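SidF, inhibitor of growth family, member 3 (Legionella pneumophila subsp. pneumophila, PDB 4FYE) probably acts as a phosphoinositide phosphatase that removes a phosphate from phosphatidylinositol phosphates, and carries predicted membrane-spanning segments in its full-length form. Local coordinates at residues A[572-583]-A[596-607]. The protein carries 1 engineered substitution. Numbering follows the deposited sequence.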
ATOM      1  N   LEU A 572      29.994  -9.361  -2.211  1.00 84.98           N
ATOM      2  CA  LEU A 572      28.893  -9.198  -1.239  1.00 76.51           C
ATOM      3  C   LEU A 572      29.050 -10.168  -0.056  1.00 75.67           C
ATOM      4  O   LEU A 572      28.968  -9.781   1.103  1.00 73.90           O
ATOM      5  CB  LEU A 572      27.576  -9.459  -1.936  1.00 73.96           C
ATOM      6  CG  LEU A 572      26.428  -8.455  -1.755  1.00 75.05           C
ATOM      7  CD1 LEU A 572      25.162  -9.047  -2.360  1.00 73.98           C
ATOM      8  CD2 LEU A 572      26.130  -8.044  -0.323  1.00 70.04           C
ATOM      9  N   GLN A 573      29.302 -11.427  -0.373  1.00 74.64           N
ATOM     10  CA  GLN A 573      29.583 -12.461   0.606  1.00 81.11           C
ATOM     11  C   GLN A 573      30.853 -12.171   1.502  1.00 90.63           C
ATOM     12  O   GLN A 573      30.845 -12.425   2.723  1.00 92.21           O
ATOM     13  CB  GLN A 573      29.731 -13.782  -0.162  1.00 82.21           C
ATOM     14  CG  GLN A 573      29.799 -15.029   0.694  1.00 87.65           C
ATOM     15  CD  GLN A 573      30.237 -16.242  -0.111  1.00 96.64           C
ATOM     16  OE1 GLN A 573      31.433 -16.424  -0.415  1.00102.91           O
ATOM     17  NE2 GLN A 573      29.269 -17.081  -0.475  1.00100.03           N
ATOM     18  N   GLU A 574      31.936 -11.652   0.916  1.00 90.59           N
ATOM     19  CA  GLU A 574      33.103 -11.234   1.729  1.00 95.67           C
ATOM     20  C   GLU A 574      32.736 -10.014   2.604  1.00 94.56           C
ATOM     21  O   GLU A 574      33.151  -9.935   3.777  1.00 91.69           O
ATOM     22  CB  GLU A 574      34.362 -10.939   0.868  1.00102.25           C
ATOM     23  CG  GLU A 574      34.980 -12.120   0.100  1.00105.42           C
ATOM     24  CD  GLU A 574      36.108 -11.695  -0.844  1.00113.40           C
ATOM     25  OE1 GLU A 574      36.123 -10.516  -1.256  1.00118.27           O
ATOM     26  OE2 GLU A 574      36.994 -12.518  -1.187  1.00114.22           O
ATOM     27  N   LEU A 575      31.942  -9.083   2.056  1.00 91.12           N
ATOM     28  CA  LEU A 575      31.465  -7.967   2.871  1.00 89.54           C
ATOM     29  C   LEU A 575      30.711  -8.497   4.080  1.00 87.69           C
ATOM     30  O   LEU A 575      30.958  -8.058   5.203  1.00 87.16           O
ATOM     31  CB  LEU A 575      30.594  -6.978   2.100  1.00 83.33           C
ATOM     32  CG  LEU A 575      30.670  -5.496   2.534  1.00 83.63           C
ATOM     33  CD1 LEU A 575      29.341  -4.806   2.261  1.00 77.41           C
ATOM     34  CD2 LEU A 575      31.044  -5.286   3.988  1.00 80.30           C
ATOM     35  N   LYS A 576      29.830  -9.465   3.849  1.00 87.70           N
ATOM     36  CA  LYS A 576      29.057 -10.064   4.933  1.00 88.19           C
ATOM     37  C   LYS A 576      30.022 -10.697   5.936  1.00 90.52           C
ATOM     38  O   LYS A 576      29.946 -10.437   7.136  1.00 90.12           O
ATOM     39  CB  LYS A 576      28.053 -11.107   4.385  1.00 87.43           C
ATOM     40  CG  LYS A 576      26.998 -11.608   5.375  1.00 83.11           C
ATOM     41  CD  LYS A 576      26.483 -13.011   5.032  1.00 85.29           C
ATOM     42  CE  LYS A 576      25.367 -13.449   5.988  1.00 81.43           C
ATOM     43  NZ  LYS A 576      24.058 -12.788   5.703  1.00 70.80           N
ATOM     44  N   GLU A 577      30.933 -11.517   5.423  1.00 94.25           N
ATOM     45  CA  GLU A 577      31.975 -12.149   6.228  1.00101.52           C
ATOM     46  C   GLU A 577      32.658 -11.220   7.252  1.00103.68           C
ATOM     47  O   GLU A 577      32.894 -11.629   8.396  1.00102.82           O
ATOM     48  CB  GLU A 577      33.002 -12.850   5.322  1.00104.45           C
ATOM     49  CG  GLU A 577      32.908 -14.376   5.349  1.00109.18           C
ATOM     50  CD  GLU A 577      32.863 -15.021   3.965  1.00110.11           C
ATOM     51  OE1 GLU A 577      31.793 -15.542   3.595  1.00110.10           O
ATOM     52  OE2 GLU A 577      33.875 -15.014   3.238  1.00110.37           O
ATOM     53  N   GLN A 578      32.959  -9.978   6.864  1.00102.04           N
ATOM     54  CA  GLN A 578      33.649  -9.082   7.795  1.00105.58           C
ATOM     55  C   GLN A 578      32.702  -8.282   8.692  1.00103.65           C
ATOM     56  O   GLN A 578      33.045  -7.909   9.812  1.00110.55           O
ATOM     57  CB  GLN A 578      34.681  -8.182   7.081  1.00108.10           C
ATOM     58  CG  GLN A 578      34.219  -6.811   6.587  1.00107.10           C
ATOM     59  CD  GLN A 578      35.388  -5.900   6.171  1.00112.23           C
ATOM     60  OE1 GLN A 578      35.219  -4.969   5.378  1.00112.82           O
ATOM     61  NE2 GLN A 578      36.581  -6.176   6.698  1.00114.21           N
ATOM     62  N   ILE A 579      31.494  -8.078   8.199  1.00 98.44           N
ATOM     63  CA  ILE A 579      30.513  -7.181   8.793  1.00 88.93           C
ATOM     64  C   ILE A 579      29.770  -7.881   9.925  1.00 85.31           C
ATOM     65  O   ILE A 579      29.585  -7.352  11.017  1.00 81.11           O
ATOM     66  CB  ILE A 579      29.630  -6.643   7.611  1.00 89.03           C
ATOM     67  CG1 ILE A 579      30.184  -5.287   7.141  1.00 89.00           C
ATOM     68  CG2 ILE A 579      28.120  -6.635   7.828  1.00 73.32           C
ATOM     69  CD1 ILE A 579      30.861  -4.483   8.225  1.00 88.23           C
ATOM     70  N   SER A 580      29.358  -9.102   9.645  1.00 88.37           N
ATOM     71  CA  SER A 580      28.461  -9.809  10.544  1.00 90.07           C
ATOM     72  C   SER A 580      29.039  -9.847  11.951  1.00 92.50           C
ATOM     73  O   SER A 580      28.396  -9.325  12.876  1.00 92.43           O
ATOM     74  CB  SER A 580      28.161 -11.217  10.037  1.00 84.82           C
ATOM     75  OG  SER A 580      27.431 -11.929  11.013  1.00 85.54           O
ATOM     76  N   PRO A 581      30.260 -10.425  12.104  1.00 91.73           N
ATOM     77  CA  PRO A 581      30.836 -10.688  13.423  1.00 93.75           C
ATOM     78  C   PRO A 581      31.019  -9.397  14.216  1.00 92.03           C
ATOM     79  O   PRO A 581      30.966  -9.444  15.451  1.00 89.88           O
ATOM     80  CB  PRO A 581      32.203 -11.324  13.099  1.00 99.45           C
ATOM     81  CG  PRO A 581      32.579 -10.729  11.777  1.00 98.43           C
ATOM     82  CD  PRO A 581      31.261 -10.636  11.036  1.00 97.75           C
ATOM     83  N   VAL A 582      31.224  -8.272  13.511  1.00 88.25           N
ATOM     84  CA  VAL A 582      31.259  -6.954  14.144  1.00 86.52           C
ATOM     85  C   VAL A 582      29.864  -6.574  14.589  1.00 82.13           C
ATOM     86  O   VAL A 582      29.678  -5.994  15.655  1.00 82.25           O
ATOM     87  CB  VAL A 582      31.838  -5.838  13.239  1.00 86.08           C
ATOM     88  CG1 VAL A 582      31.701  -4.466  13.915  1.00 82.86           C
ATOM     89  CG2 VAL A 582      33.308  -6.102  12.921  1.00 83.87           C
ATOM     90  N   ILE A 583      28.874  -6.911  13.789  1.00 82.56           N
ATOM     91  CA  ILE A 583      27.521  -6.496  14.132  1.00 83.51           C
ATOM     92  C   ILE A 583      27.085  -7.194  15.435  1.00 85.97           C
ATOM     93  O   ILE A 583      26.532  -6.568  16.364  1.00 81.18           O
ATOM     94  CB  ILE A 583      26.549  -6.732  12.943  1.00 82.62           C
ATOM     95  CG1 ILE A 583      26.828  -5.683  11.852  1.00 80.95           C
ATOM     96  CG2 ILE A 583      25.090  -6.731  13.404  1.00 71.89           C
ATOM     97  CD1 ILE A 583      26.127  -5.927  10.534  1.00 75.71           C
ATOM     98  N   LEU A 596      26.236  -0.404   9.146  1.00 75.88           N
ATOM     99  CA  LEU A 596      26.751  -1.593   8.469  1.00 78.45           C
ATOM    100  C   LEU A 596      25.651  -2.415   7.796  1.00 76.46           C
ATOM    101  O   LEU A 596      25.895  -3.102   6.800  1.00 76.40           O
ATOM    102  CB  LEU A 596      27.548  -2.451   9.449  1.00 80.59           C
ATOM    103  CG  LEU A 596      29.003  -2.001   9.677  1.00 84.42           C
ATOM    104  CD1 LEU A 596      29.118  -0.498   9.830  1.00 83.62           C
ATOM    105  CD2 LEU A 596      29.644  -2.701  10.862  1.00 85.64           C
ATOM    106  N   GLN A 597      24.451  -2.321   8.353  1.00 72.52           N
ATOM    107  CA  GLN A 597      23.279  -3.034   7.863  1.00 75.05           C
ATOM    108  C   GLN A 597      22.682  -2.258   6.718  1.00 73.51           C
ATOM    109  O   GLN A 597      22.361  -2.832   5.677  1.00 71.35           O
ATOM    110  CB  GLN A 597      22.253  -3.197   8.981  1.00 71.90           C
ATOM    111  CG  GLN A 597      22.788  -3.960  10.195  1.00 71.47           C
ATOM    112  CD  GLN A 597      21.860  -3.868  11.391  1.00 74.13           C
ATOM    113  OE1 GLN A 597      21.230  -2.829  11.620  1.00 72.06           O
ATOM    114  NE2 GLN A 597      21.746  -4.968  12.154  1.00 76.04           N
ATOM    115  N   HIS A 598      22.548  -0.947   6.909  1.00 77.13           N
ATOM    116  CA  HIS A 598      22.114  -0.083   5.827  1.00 76.08           C
ATOM    117  C   HIS A 598      22.968  -0.288   4.627  1.00 75.44           C
ATOM    118  O   HIS A 598      22.442  -0.549   3.556  1.00 78.19           O
ATOM    119  CB  HIS A 598      22.145   1.391   6.203  1.00 81.66           C
ATOM    120  CG  HIS A 598      21.832   2.323   5.031  1.00 85.36           C
ATOM    121  ND1 HIS A 598      20.604   2.374   4.442  1.00 73.33           N
ATOM    122  CD2 HIS A 598      22.646   3.233   4.335  1.00 79.47           C
ATOM    123  CE1 HIS A 598      20.635   3.280   3.437  1.00 74.84           C
ATOM    124  NE2 HIS A 598      21.887   3.795   3.366  1.00 82.25           N
ATOM    125  N   PHE A 599      24.284  -0.189   4.770  1.00 72.49           N
ATOM    126  CA  PHE A 599      25.152  -0.336   3.582  1.00 75.06           C
ATOM    127  C   PHE A 599      24.970  -1.687   2.874  1.00 71.98           C
ATOM    128  O   PHE A 599      24.762  -1.779   1.652  1.00 73.35           O
ATOM    129  CB  PHE A 599      26.643  -0.139   3.930  1.00 77.58           C
ATOM    130  CG  PHE A 599      27.558  -0.189   2.730  1.00 79.11           C
ATOM    131  CD1 PHE A 599      28.003  -1.407   2.220  1.00 83.09           C
ATOM    132  CD2 PHE A 599      27.987   0.982   2.109  1.00 83.59           C
ATOM    133  CE1 PHE A 599      28.859  -1.465   1.123  1.00 83.70           C
ATOM    134  CE2 PHE A 599      28.841   0.934   1.006  1.00 85.62           C
ATOM    135  CZ  PHE A 599      29.272  -0.290   0.513  1.00 86.42           C
ATOM    136  N   TYR A 600      25.083  -2.743   3.653  1.00 69.37           N
ATOM    137  CA  TYR A 600      24.979  -4.067   3.113  1.00 66.11           C
ATOM    138  C   TYR A 600      23.592  -4.400   2.532  1.00 67.11           C
ATOM    139  O   TYR A 600      23.478  -5.125   1.534  1.00 66.03           O
ATOM    140  CB  TYR A 600      25.267  -5.052   4.217  1.00 65.91           C
ATOM    141  CG  TYR A 600      25.144  -6.431   3.722  1.00 65.99           C
ATOM    142  CD1 TYR A 600      23.898  -7.088   3.706  1.00 64.11           C
ATOM    143  CD2 TYR A 600      26.250  -7.073   3.179  1.00 69.43           C
ATOM    144  CE1 TYR A 600      23.788  -8.374   3.201  1.00 62.34           C
ATOM    145  CE2 TYR A 600      26.160  -8.353   2.667  1.00 68.53           C
ATOM    146  CZ  TYR A 600      24.933  -9.000   2.687  1.00 65.60           C
ATOM    147  OH  TYR A 600      24.877 -10.267   2.172  1.00 66.29           O
ATOM    148  N   ASN A 601      22.535  -3.931   3.181  1.00 63.12           N
ATOM    149  CA  ASN A 601      21.215  -4.329   2.735  1.00 60.86           C
ATOM    150  C   ASN A 601      20.848  -3.661   1.420  1.00 60.94           C
ATOM    151  O   ASN A 601      20.323  -4.324   0.535  1.00 61.12           O
ATOM    152  CB  ASN A 601      20.165  -4.169   3.851  1.00 55.74           C
ATOM    153  CG  ASN A 601      20.195  -5.334   4.832  1.00 59.14           C
ATOM    154  OD1 ASN A 601      20.561  -6.492   4.480  1.00 61.66           O
ATOM    155  ND2 ASN A 601      19.813  -5.060   6.062  1.00 57.06           N
ATOM    156  N   SER A 602      21.170  -2.365   1.309  1.00 58.97           N
ATOM    157  CA  SER A 602      21.152  -1.607   0.077  1.00 56.54           C
ATOM    158  C   SER A 602      21.818  -2.382  -1.020  1.00 59.49           C
ATOM    159  O   SER A 602      21.214  -2.619  -2.053  1.00 64.57           O
ATOM    160  CB  SER A 602      21.951  -0.334   0.264  1.00 61.16           C
ATOM    161  OG  SER A 602      21.255   0.609   1.054  1.00 69.51           O
ATOM    162  N   CYS A 603      23.066  -2.788  -0.818  1.00 58.77           N
ATOM    163  CA  CYS A 603      23.742  -3.557  -1.847  1.00 61.23           C
ATOM    164  C   CYS A 603      23.026  -4.871  -2.142  1.00 66.05           C
ATOM    165  O   CYS A 603      22.864  -5.251  -3.313  1.00 69.73           O
ATOM    166  CB  CYS A 603      25.180  -3.849  -1.437  1.00 63.35           C
ATOM    167  SG  CYS A 603      26.092  -2.327  -1.245  0.58 58.00           S
ATOM    168  N   ALA A 604      22.567  -5.558  -1.092  1.00 63.71           N
ATOM    169  CA  ALA A 604      21.990  -6.876  -1.304  1.00 62.30           C
ATOM    170  C   ALA A 604      20.707  -6.733  -2.054  1.00 60.25           C
ATOM    171  O   ALA A 604      20.506  -7.470  -2.997  1.00 64.83           O
ATOM    172  CB  ALA A 604      21.802  -7.658  -0.015  1.00 59.35           C
ATOM    173  N   TYR A 605      19.864  -5.769  -1.691  1.00 58.60           N
ATOM    174  CA  TYR A 605      18.594  -5.598  -2.412  1.00 53.91           C
ATOM    175  C   TYR A 605      18.833  -5.255  -3.871  1.00 57.51           C
ATOM    176  O   TYR A 605      18.262  -5.865  -4.767  1.00 53.16           O
ATOM    177  CB  TYR A 605      17.692  -4.559  -1.761  1.00 51.09           C
ATOM    178  CG  TYR A 605      17.109  -5.026  -0.429  1.00 50.33           C
ATOM    179  CD1 TYR A 605      16.469  -6.274  -0.313  1.00 53.16           C
ATOM    180  CD2 TYR A 605      17.161  -4.205   0.703  1.00 50.70           C
ATOM    181  CE1 TYR A 605      15.934  -6.677   0.898  1.00 57.30           C
ATOM    182  CE2 TYR A 605      16.655  -4.596   1.936  1.00 48.96           C
ATOM    183  CZ  TYR A 605      16.054  -5.823   2.035  1.00 56.60           C
ATOM    184  OH  TYR A 605      15.543  -6.194   3.243  1.00 54.37           O
ATOM    185  N   LEU A 606      19.730  -4.314  -4.133  1.00 62.96           N
ATOM    186  CA  LEU A 606      19.967  -3.958  -5.522  1.00 64.12           C
ATOM    187  C   LEU A 606      20.462  -5.161  -6.362  1.00 65.52           C
ATOM    188  O   LEU A 606      19.900  -5.494  -7.394  1.00 65.22           O
ATOM    189  CB  LEU A 606      20.988  -2.852  -5.588  1.00 67.70           C
ATOM    190  CG  LEU A 606      20.870  -1.828  -6.729  1.00 73.16           C
ATOM    191  CD1 LEU A 606      22.295  -1.486  -7.191  1.00 67.04           C
ATOM    192  CD2 LEU A 606      19.951  -2.199  -7.899  1.00 68.63           C
ATOM    193  N   THR A 607      21.519  -5.819  -5.936  1.00 62.26           N
ATOM    194  CA  THR A 607      22.076  -6.829  -6.818  1.00 68.42           C
ATOM    195  C   THR A 607      21.101  -7.959  -7.090  1.00 66.29           C
ATOM    196  O   THR A 607      21.138  -8.578  -8.132  1.00 69.78           O
ATOM    197  CB  THR A 607      23.366  -7.397  -6.251  1.00 68.75           C
ATOM    198  OG1 THR A 607      23.094  -7.919  -4.951  1.00 73.79           O
ATOM    199  CG2 THR A 607      24.361  -6.305  -6.126  1.00 70.08           C
TER
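Y600 and L596 are the two large bumps that helix 590-614 pushes into helix 522-583, and each enters a hollow lined by residues spaced about one turn apart. The Y600 side chain swings out trans to its own amide nitrogen (chi1 179°), which carries the ring across between L572, L575 and K576. L575 CD1 lies at the ring's edge, near its plane, 3.9 Å from Y600 CD2, while K576 CB approaches obliquely, 3.8 Å from Y600 CE2. The L572 side chain crosses the tyrosine at about a right angle, and the backbone O of L572 lies in the ring plane at its edge.

One turn back toward the N-terminus, L596 fills the hollow among I579, V582 and I583. I579 CD1 touches L596 CD2 at 3.4 Å, and V582 CG1 completes the pocket more loosely, at 4.1 Å from L596 CD2. I583 runs past L596 in the opposite direction, its CD1 resting between L596 CB and Q597 CG, 3.9 Å from each; Q597 NE2 hydrogen-bonds to the backbone O of D672.

Bumps also point the other way. L575 CD1 lies at the edge of the F599 ring, near its plane, 3.6 Å from F599 CE1, and L572 CD1 lies 4.0 Å from A604 CA, consistent with the small alanine side chain leaving the backbone approachable. Beyond it stands T607, whose OG1 donates to C603 O.

No hydrogen bond joins the two segments. Their axes approach to 10.8 Å at a signed crossing angle of -152°, burying 576 Å² in total. L472 of helix 467-476 touches L575 and C603, and L456 of helix 438-458 touches F599 and C603. Residues 584-589 link the helices, making this an antiparallel helical hairpin with an apolar interface, within a helical bundle.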